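Local coordinates for single-stranded DNA-binding protein DdrB (Deinococcus radiodurans, PDB 4NOE) that binds single-stranded DNA and promotes the accurate annealing of complementary strands, probably as part of the response to DNA damage, at residues 55-60 with 103-108; 60-65 with 133-138. All coordinates share one frame; numbering follows the deposited sequence.

Contact 1 of 2, residues 55-60 with 103-108; sequences ENEADF and AAIKYS. With nucleotides of chain F.
On strand 104-110, antiparallel to strands 84-91 and 128-135 in the mixed sheet of DdrB, Tyr107 and Ile105 meet Glu57, which starts a type I beta turn (Glu57 to Phe60). The anti chi1 of Glu57 (-162°) sets its CG across the Ile105 side chain, 3.8 Å from Ile105 CG2, and the bend at chi2 then turns the carboxylate to the phenol. Tyr107 OH donates to Glu57 OE2 at 2.5 Å, a length doubtful at this resolution, with the carboxylate at the ring edge and nearly coplanar with it, the planes 23° apart. A water donates to Glu57 O at 3.0 Å and, weakly, to Tyr107 OH, a loose bridge between the turn backbone and the hydroxyl. Arg88 forms a salt bridge with Glu57 OE2 as well. Lys106 and Ser108, on the other side of the strand, face the DNA: Ser108 OG donates to O2 of DT26 of chain F at 2.5 Å, again of doubtful length, and Lys106 NZ makes a close contact with that base and a salt bridge to Glu121. With Arg88 and the phenol both on OE2, Glu57 is probably held as a carboxylate, pinning the turn to the side bearing Tyr107.

Contact 2 of 2, residues 60-65 with 133-138; sequences FDWSLI and AIFRGG
Three aromatic rings, Phe60, Trp62 and Phe135, make a cluster in which each meets the other two. One face of Phe60 receives the edge of Phe135, whose CZ stands 3.8 Å above the Phe60 plane and toward the rim, while Trp62 CG lies at the Phe60 edge. The indole in turn has Phe60 CD2 over the centre of one face, and Ala133 CB approaches near its plane, 4.2 Å from Trp62 CH2. Phe135 offers only its rim to these partners, with Phe60 CD1 and Trp62 CH2 both at its edge.

The pair Phe60-Phe135 is T-shaped, with centroids 5.2 Å apart and planes at 75°; its closest atoms are Phe60 CD1 and Phe135 CE2 at 3.7 Å. Trp62 and Phe135 come at each other from opposite directions, the far end of the indole's six-membered ring meeting the outer rim of the phenyl, Trp62 CH2 to Phe135 CE1 at 3.5 Å, an oblique meeting with planes at 70°. The anti chi1 of Phe60 (-175°) lays its ring across the end of Phe135, turning one face to it.

Behind the rings, Asp61 OD1 takes two bonds, from Ser63 OG at 2.7 Å and from Ser63 N at 3.1 Å, both on the same face of the carboxylate; the second makes an Asx turn that opens the short 3-10 segment 62-64. Asp61 OD2 has a salt bridge to Arg33 of helix 28-37. Since no hydrogen bond crosses between the segments, the loop is joined to the end of the strand by buried apolar and aromatic packing, while polar bonds shape the loop itself.

Contacts 1 and 2 are two parts of one packed layer, their centres about 6 Å apart, and Phe60 ends the loop segment of one and begins that of the other. Their strands are antiparallel neighbours: Ile105 O lies 2.7 Å from Phe135 N, and Tyr107 N 2.8 Å from Ala133 O, both probable hydrogen bonds. Side chains continue the join, since Tyr107 CZ packs 3.5 Å from Trp62 CZ2 and Glu57 CG 3.5 Å from Phe135 CG. The loop thus backs both strands at once. The DNA is met by other side chains of these segments, Lys106 and Ser108 in 103-108 and, through a weak bond to a thymine base, Arg136 in 133-138.

Contact 1 of 2, residues 55-60 with 103-108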
ATOM      1  N   GLU E  55     -20.730 -29.080 -18.539  1.00 33.76           N
ATOM      2  CA  GLU E  55     -20.845 -30.338 -19.280  1.00 40.05           C
ATOM      3  C   GLU E  55     -19.610 -30.648 -20.132  1.00 37.90           C
ATOM      4  O   GLU E  55     -19.496 -31.740 -20.699  1.00 38.15           O
ATOM      5  CB  GLU E  55     -22.122 -30.372 -20.134  1.00 40.82           C
ATOM      6  N   ASN E  56     -18.679 -29.699 -20.213  1.00 32.56           N
ATOM      7  CA  ASN E  56     -17.435 -29.924 -20.954  1.00 33.83           C
ATOM      8  C   ASN E  56     -16.268 -30.458 -20.112  1.00 34.42           C
ATOM      9  O   ASN E  56     -15.224 -30.820 -20.659  1.00 34.87           O
ATOM     10  CB  ASN E  56     -17.005 -28.653 -21.696  1.00 29.24           C
ATOM     11  CG  ASN E  56     -17.680 -28.511 -23.051  1.00 33.78           C
ATOM     12  OD1 ASN E  56     -18.503 -27.622 -23.252  1.00 36.55           O
ATOM     13  ND2 ASN E  56     -17.326 -29.387 -23.990  1.00 35.60           N
ATOM     14  N   GLU E  57     -16.452 -30.527 -18.795  1.00 27.89           N
ATOM     15  CA  GLU E  57     -15.346 -30.819 -17.879  1.00 22.95           C
ATOM     16  C   GLU E  57     -14.799 -32.239 -17.998  1.00 24.64           C
ATOM     17  O   GLU E  57     -13.585 -32.443 -18.035  1.00 27.03           O
ATOM     18  CB  GLU E  57     -15.783 -30.559 -16.430  1.00 26.08           C
ATOM     19  CG  GLU E  57     -14.629 -30.413 -15.448  1.00 23.79           C
ATOM     20  CD  GLU E  57     -14.155 -31.742 -14.869  1.00 27.83           C
ATOM     21  OE1 GLU E  57     -14.935 -32.720 -14.870  1.00 31.09           O
ATOM     22  OE2 GLU E  57     -12.997 -31.804 -14.401  1.00 26.05           O
ATOM     23  N   ALA E  58     -15.694 -33.222 -18.040  1.00 29.53           N
ATOM     24  CA  ALA E  58     -15.298 -34.633 -18.022  1.00 28.33           C
ATOM     25  C   ALA E  58     -14.310 -35.021 -19.132  1.00 34.04           C
ATOM     26  O   ALA E  58     -13.428 -35.851 -18.916  1.00 36.27           O
ATOM     27  CB  ALA E  58     -16.520 -35.510 -18.081  1.00 27.15           C
ATOM     28  N   ASP E  59     -14.453 -34.414 -20.309  1.00 31.58           N
ATOM     29  CA  ASP E  59     -13.651 -34.816 -21.468  1.00 27.82           C
ATOM     30  C   ASP E  59     -13.050 -33.607 -22.168  1.00 29.12           C
ATOM     31  O   ASP E  59     -12.785 -33.631 -23.379  1.00 27.30           O
ATOM     32  CB  ASP E  59     -14.517 -35.603 -22.452  1.00 25.67           C
ATOM     33  CG  ASP E  59     -15.658 -34.776 -22.992  1.00 31.63           C
ATOM     34  OD1 ASP E  59     -15.981 -33.743 -22.374  1.00 32.40           O
ATOM     35  OD2 ASP E  59     -16.229 -35.150 -24.032  1.00 43.30           O
ATOM     36  N   PHE E  60     -12.828 -32.546 -21.401  1.00 22.44           N
ATOM     37  CA  PHE E  60     -12.227 -31.342 -21.946  1.00 22.57           C
ATOM     38  C   PHE E  60     -10.856 -31.639 -22.551  1.00 21.84           C
ATOM     39  O   PHE E  60     -10.060 -32.382 -21.978  1.00 22.40           O
ATOM     40  CB  PHE E  60     -12.100 -30.287 -20.849  1.00 18.78           C
ATOM     41  CG  PHE E  60     -11.600 -28.974 -21.339  1.00 18.92           C
ATOM     42  CD1 PHE E  60     -12.433 -28.122 -22.037  1.00 17.48           C
ATOM     43  CD2 PHE E  60     -10.289 -28.587 -21.100  1.00 16.98           C
ATOM     44  CE1 PHE E  60     -11.968 -26.896 -22.488  1.00 24.68           C
ATOM     45  CE2 PHE E  60      -9.820 -27.379 -21.556  1.00 24.32           C
ATOM     46  CZ  PHE E  60     -10.662 -26.529 -22.253  1.00 28.62           C
ATOM     47  N   ALA E 103     -23.417 -25.562  -9.214  1.00 27.68           N
ATOM     48  CA  ALA E 103     -22.292 -26.468  -9.037  1.00 25.63           C
ATOM     49  C   ALA E 103     -21.157 -26.012  -9.949  1.00 30.44           C
ATOM     50  O   ALA E 103     -21.394 -25.405 -10.992  1.00 28.61           O
ATOM     51  CB  ALA E 103     -22.704 -27.875  -9.375  1.00 23.24           C
ATOM     52  N   ALA E 104     -19.919 -26.283  -9.558  1.00 28.49           N
ATOM     53  CA  ALA E 104     -18.794 -25.898 -10.398  1.00 23.00           C
ATOM     54  C   ALA E 104     -17.611 -26.823 -10.177  1.00 24.65           C
ATOM     55  O   ALA E 104     -17.498 -27.471  -9.126  1.00 20.90           O
ATOM     56  CB  ALA E 104     -18.405 -24.436 -10.150  1.00 20.62           C
ATOM     57  N   ILE E 105     -16.750 -26.905 -11.185  1.00 22.82           N
ATOM     58  CA  ILE E 105     -15.506 -27.649 -11.067  1.00 21.24           C
ATOM     59  C   ILE E 105     -14.415 -26.642 -11.323  1.00 19.94           C
ATOM     60  O   ILE E 105     -14.329 -26.075 -12.416  1.00 15.72           O
ATOM     61  CB  ILE E 105     -15.410 -28.770 -12.097  1.00 24.25           C
ATOM     62  CG1 ILE E 105     -16.689 -29.608 -12.092  1.00 26.64           C
ATOM     63  CG2 ILE E 105     -14.203 -29.654 -11.796  1.00 24.05           C
ATOM     64  CD1 ILE E 105     -16.900 -30.346 -10.792  1.00 25.75           C
ATOM     65  N   LYS E 106     -13.594 -26.393 -10.314  1.00 17.22           N
ATOM     66  CA  LYS E 106     -12.597 -25.340 -10.423  1.00 13.88           C
ATOM     67  C   LYS E 106     -11.202 -25.949 -10.412  1.00 19.42           C
ATOM     68  O   LYS E 106     -10.929 -26.885  -9.662  1.00 18.43           O
ATOM     69  CB  LYS E 106     -12.757 -24.336  -9.271  1.00 19.53           C
ATOM     70  CG  LYS E 106     -11.838 -23.132  -9.374  1.00 18.94           C
ATOM     71  CD  LYS E 106     -12.185 -22.010  -8.384  1.00 23.88           C
ATOM     72  CE  LYS E 106     -11.232 -20.834  -8.628  1.00 27.92           C
ATOM     73  NZ  LYS E 106     -11.363 -19.663  -7.706  1.00 28.30           N
ATOM     74  N   TYR E 107     -10.335 -25.426 -11.271  1.00 15.57           N
ATOM     75  CA  TYR E 107      -8.935 -25.803 -11.289  1.00 12.46           C
ATOM     76  C   TYR E 107      -8.138 -24.616 -10.795  1.00 13.12           C
ATOM     77  O   TYR E 107      -8.116 -23.551 -11.441  1.00 16.78           O
ATOM     78  CB  TYR E 107      -8.500 -26.215 -12.707  1.00  7.57           C
ATOM     79  CG  TYR E 107      -9.059 -27.562 -13.089  1.00 17.58           C
ATOM     80  CD1 TYR E 107     -10.377 -27.693 -13.529  1.00 13.03           C
ATOM     81  CD2 TYR E 107      -8.286 -28.708 -12.983  1.00 19.57           C
ATOM     82  CE1 TYR E 107     -10.895 -28.929 -13.868  1.00 16.74           C
ATOM     83  CE2 TYR E 107      -8.800 -29.954 -13.323  1.00 17.50           C
ATOM     84  CZ  TYR E 107     -10.100 -30.056 -13.754  1.00 16.61           C
ATOM     85  OH  TYR E 107     -10.607 -31.290 -14.090  1.00 22.33           O
ATOM     86  N   SER E 108      -7.501 -24.796  -9.640  1.00  7.35           N
ATOM     87  CA  SER E 108      -6.737 -23.726  -8.996  1.00 19.00           C
ATOM     88  C   SER E 108      -5.603 -24.278  -8.143  1.00 12.83           C
ATOM     89  O   SER E 108      -5.635 -25.440  -7.717  1.00 15.80           O
ATOM     90  CB  SER E 108      -7.654 -22.878  -8.104  1.00 14.81           C
ATOM     91  OG  SER E 108      -8.100 -23.639  -6.984  1.00 17.27           O
TER
ATOM     92  P    DT F  26     -14.949 -22.931  -0.109  1.00 32.16           P
ATOM     93  OP1  DT F  26     -15.739 -23.936   0.510  1.00 30.06           O
ATOM     94  OP2  DT F  26     -14.346 -21.927   0.690  1.00 31.18           O
ATOM     95  O5'  DT F  26     -13.781 -23.565  -0.967  1.00 38.67           O
ATOM     96  C5'  DT F  26     -13.885 -24.800  -1.668  1.00 20.01           C
ATOM     97  C4'  DT F  26     -12.616 -25.089  -2.432  1.00 20.07           C
ATOM     98  O4'  DT F  26     -12.316 -24.001  -3.330  1.00 19.65           O
ATOM     99  C3'  DT F  26     -11.377 -25.280  -1.566  1.00 20.64           C
ATOM    100  O3'  DT F  26     -10.537 -26.316  -2.053  1.00 33.40           O
ATOM    101  C2'  DT F  26     -10.624 -23.983  -1.764  1.00 20.40           C
ATOM    102  C1'  DT F  26     -10.970 -23.640  -3.196  1.00 26.22           C
ATOM    103  N1   DT F  26     -10.866 -22.230  -3.567  1.00 24.30           N
ATOM    104  C2   DT F  26     -10.407 -21.873  -4.812  1.00 19.59           C
ATOM    105  O2   DT F  26     -10.011 -22.672  -5.628  1.00 21.94           O
ATOM    106  N3   DT F  26     -10.439 -20.531  -5.065  1.00 18.99           N
ATOM    107  C4   DT F  26     -10.858 -19.534  -4.214  1.00 22.37           C
ATOM    108  O4   DT F  26     -10.840 -18.376  -4.578  1.00 22.42           O
ATOM    109  C5   DT F  26     -11.354 -19.984  -2.940  1.00 24.67           C
ATOM    110  C7   DT F  26     -11.859 -18.974  -1.964  1.00 44.46           C
ATOM    111  C6   DT F  26     -11.332 -21.289  -2.684  1.00 23.50           C
TER
HETATM  112  O   HOH W   1     -10.712 -32.837 -17.213  1.00 39.04           O

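Contact 2 of 2, residues 60-65 with 133-138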
ATOM      1  N   PHE E  60     -12.828 -32.546 -21.401  1.00 22.44           N
ATOM      2  CA  PHE E  60     -12.227 -31.342 -21.946  1.00 22.57           C
ATOM      3  C   PHE E  60     -10.856 -31.639 -22.551  1.00 21.84           C
ATOM      4  O   PHE E  60     -10.060 -32.382 -21.978  1.00 22.40           O
ATOM      5  CB  PHE E  60     -12.100 -30.287 -20.849  1.00 18.78           C
ATOM      6  CG  PHE E  60     -11.600 -28.974 -21.339  1.00 18.92           C
ATOM      7  CD1 PHE E  60     -12.433 -28.122 -22.037  1.00 17.48           C
ATOM      8  CD2 PHE E  60     -10.289 -28.587 -21.100  1.00 16.98           C
ATOM      9  CE1 PHE E  60     -11.968 -26.896 -22.488  1.00 24.68           C
ATOM     10  CE2 PHE E  60      -9.820 -27.379 -21.556  1.00 24.32           C
ATOM     11  CZ  PHE E  60     -10.662 -26.529 -22.253  1.00 28.62           C
ATOM     12  N   ASP E  61     -10.574 -31.059 -23.710  1.00 24.99           N
ATOM     13  CA  ASP E  61      -9.260 -31.238 -24.308  1.00 24.32           C
ATOM     14  C   ASP E  61      -8.339 -30.149 -23.777  1.00 20.52           C
ATOM     15  O   ASP E  61      -8.354 -29.013 -24.260  1.00 18.83           O
ATOM     16  CB  ASP E  61      -9.347 -31.190 -25.832  1.00 18.42           C
ATOM     17  CG  ASP E  61      -8.052 -31.613 -26.508  1.00 30.15           C
ATOM     18  OD1 ASP E  61      -6.997 -31.682 -25.827  1.00 24.71           O
ATOM     19  OD2 ASP E  61      -8.089 -31.871 -27.733  1.00 33.82           O
ATOM     20  N   TRP E  62      -7.537 -30.503 -22.782  1.00 18.96           N
ATOM     21  CA  TRP E  62      -6.670 -29.529 -22.132  1.00 21.96           C
ATOM     22  C   TRP E  62      -5.576 -29.016 -23.057  1.00 20.68           C
ATOM     23  O   TRP E  62      -5.010 -27.946 -22.813  1.00 22.48           O
ATOM     24  CB  TRP E  62      -6.087 -30.104 -20.833  1.00 20.61           C
ATOM     25  CG  TRP E  62      -7.137 -30.252 -19.738  1.00 20.86           C
ATOM     26  CD1 TRP E  62      -7.827 -31.382 -19.415  1.00 18.86           C
ATOM     27  CD2 TRP E  62      -7.627 -29.220 -18.865  1.00 13.51           C
ATOM     28  NE1 TRP E  62      -8.703 -31.124 -18.387  1.00 21.97           N
ATOM     29  CE2 TRP E  62      -8.600 -29.807 -18.028  1.00 13.96           C
ATOM     30  CE3 TRP E  62      -7.328 -27.862 -18.701  1.00 13.94           C
ATOM     31  CZ2 TRP E  62      -9.279 -29.084 -17.032  1.00 20.08           C
ATOM     32  CZ3 TRP E  62      -8.008 -27.135 -17.715  1.00 13.20           C
ATOM     33  CH2 TRP E  62      -8.971 -27.753 -16.892  1.00 17.42           C
ATOM     34  N   SER E  63      -5.283 -29.754 -24.129  1.00 16.49           N
ATOM     35  CA  SER E  63      -4.260 -29.298 -25.077  1.00 19.51           C
ATOM     36  C   SER E  63      -4.698 -28.016 -25.792  1.00 13.98           C
ATOM     37  O   SER E  63      -3.860 -27.269 -26.317  1.00 20.06           O
ATOM     38  CB  SER E  63      -3.905 -30.393 -26.098  1.00 25.30           C
ATOM     39  OG  SER E  63      -4.917 -30.519 -27.087  1.00 31.01           O
ATOM     40  N   LEU E  64      -6.002 -27.753 -25.807  1.00 14.53           N
ATOM     41  CA  LEU E  64      -6.511 -26.502 -26.376  1.00 18.68           C
ATOM     42  C   LEU E  64      -5.872 -25.294 -25.697  1.00 22.86           C
ATOM     43  O   LEU E  64      -5.590 -24.293 -26.362  1.00 17.12           O
ATOM     44  CB  LEU E  64      -8.042 -26.432 -26.305  1.00 20.62           C
ATOM     45  CG  LEU E  64      -8.775 -27.350 -27.291  1.00 25.48           C
ATOM     46  CD1 LEU E  64     -10.265 -27.478 -26.953  1.00 24.40           C
ATOM     47  CD2 LEU E  64      -8.597 -26.845 -28.723  1.00 19.56           C
ATOM     48  N   ILE E  65      -5.607 -25.391 -24.391  1.00 14.48           N
ATOM     49  CA  ILE E  65      -4.955 -24.269 -23.701  1.00 11.34           C
ATOM     50  C   ILE E  65      -3.528 -24.588 -23.279  1.00 24.53           C
ATOM     51  O   ILE E  65      -2.998 -23.965 -22.346  1.00 21.38           O
ATOM     52  CB  ILE E  65      -5.748 -23.775 -22.474  1.00 11.00           C
ATOM     53  CG1 ILE E  65      -5.816 -24.853 -21.390  1.00 20.22           C
ATOM     54  CG2 ILE E  65      -7.146 -23.309 -22.889  1.00 11.47           C
ATOM     55  CD1 ILE E  65      -6.478 -24.377 -20.075  1.00 21.23           C
ATOM     56  N   ALA E 133      -9.012 -22.386 -14.426  1.00 12.06           N
ATOM     57  CA  ALA E 133     -10.261 -22.627 -15.157  1.00 21.22           C
ATOM     58  C   ALA E 133     -11.408 -22.981 -14.218  1.00 23.19           C
ATOM     59  O   ALA E 133     -11.206 -23.569 -13.143  1.00 18.20           O
ATOM     60  CB  ALA E 133     -10.074 -23.755 -16.223  1.00  8.74           C
ATOM     61  N   ILE E 134     -12.619 -22.629 -14.622  1.00 19.77           N
ATOM     62  CA  ILE E 134     -13.780 -23.079 -13.870  1.00 25.14           C
ATOM     63  C   ILE E 134     -14.872 -23.586 -14.802  1.00 29.54           C
ATOM     64  O   ILE E 134     -15.278 -22.897 -15.741  1.00 24.78           O
ATOM     65  CB  ILE E 134     -14.319 -21.994 -12.914  1.00 26.64           C
ATOM     66  CG1 ILE E 134     -15.632 -22.449 -12.278  1.00 28.19           C
ATOM     67  CG2 ILE E 134     -14.520 -20.679 -13.635  1.00 35.14           C
ATOM     68  CD1 ILE E 134     -15.965 -21.697 -10.997  1.00 33.36           C
ATOM     69  N   PHE E 135     -15.327 -24.809 -14.560  1.00 22.87           N
ATOM     70  CA  PHE E 135     -16.371 -25.376 -15.391  1.00 21.07           C
ATOM     71  C   PHE E 135     -17.690 -25.168 -14.657  1.00 22.22           C
ATOM     72  O   PHE E 135     -17.866 -25.606 -13.504  1.00 20.18           O
ATOM     73  CB  PHE E 135     -16.073 -26.847 -15.702  1.00 25.07           C
ATOM     74  CG  PHE E 135     -14.800 -27.044 -16.505  1.00 26.21           C
ATOM     75  CD1 PHE E 135     -13.554 -26.958 -15.895  1.00 19.89           C
ATOM     76  CD2 PHE E 135     -14.850 -27.296 -17.869  1.00 21.79           C
ATOM     77  CE1 PHE E 135     -12.386 -27.121 -16.625  1.00 19.11           C
ATOM     78  CE2 PHE E 135     -13.685 -27.465 -18.604  1.00 26.21           C
ATOM     79  CZ  PHE E 135     -12.448 -27.375 -17.977  1.00 24.93           C
ATOM     80  N   ARG E 136     -18.604 -24.460 -15.309  1.00 35.59           N
ATOM     81  CA  ARG E 136     -19.778 -23.949 -14.620  1.00 36.49           C
ATOM     82  C   ARG E 136     -20.852 -23.457 -15.586  1.00 37.55           C
ATOM     83  O   ARG E 136     -20.612 -22.557 -16.396  1.00 34.57           O
ATOM     84  CB  ARG E 136     -19.366 -22.817 -13.683  1.00 32.23           C
ATOM     85  CG  ARG E 136     -20.525 -22.042 -13.079  1.00 30.53           C
ATOM     86  CD  ARG E 136     -20.003 -21.023 -12.087  1.00 34.04           C
ATOM     87  NE  ARG E 136     -19.239 -19.957 -12.732  1.00 34.49           N
ATOM     88  CZ  ARG E 136     -18.480 -19.085 -12.077  1.00 35.11           C
ATOM     89  NH1 ARG E 136     -18.360 -19.164 -10.756  1.00 31.66           N
ATOM     90  NH2 ARG E 136     -17.823 -18.148 -12.743  1.00 40.43           N
ATOM     91  N   GLY E 137     -22.035 -24.057 -15.488  1.00 35.25           N
ATOM     92  CA  GLY E 137     -23.186 -23.608 -16.247  1.00 39.45           C
ATOM     93  C   GLY E 137     -23.027 -23.775 -17.743  1.00 43.12           C
ATOM     94  O   GLY E 137     -22.431 -24.755 -18.199  1.00 45.93           O
ATOM     95  N   GLY E 138     -23.572 -22.820 -18.498  1.00 38.56           N
ATOM     96  CA  GLY E 138     -23.511 -22.826 -19.952  1.00 33.18           C
ATOM     97  C   GLY E 138     -24.047 -24.105 -20.567  1.00 38.91           C
ATOM     98  O   GLY E 138     -24.640 -24.936 -19.877  1.00 41.46           O
TER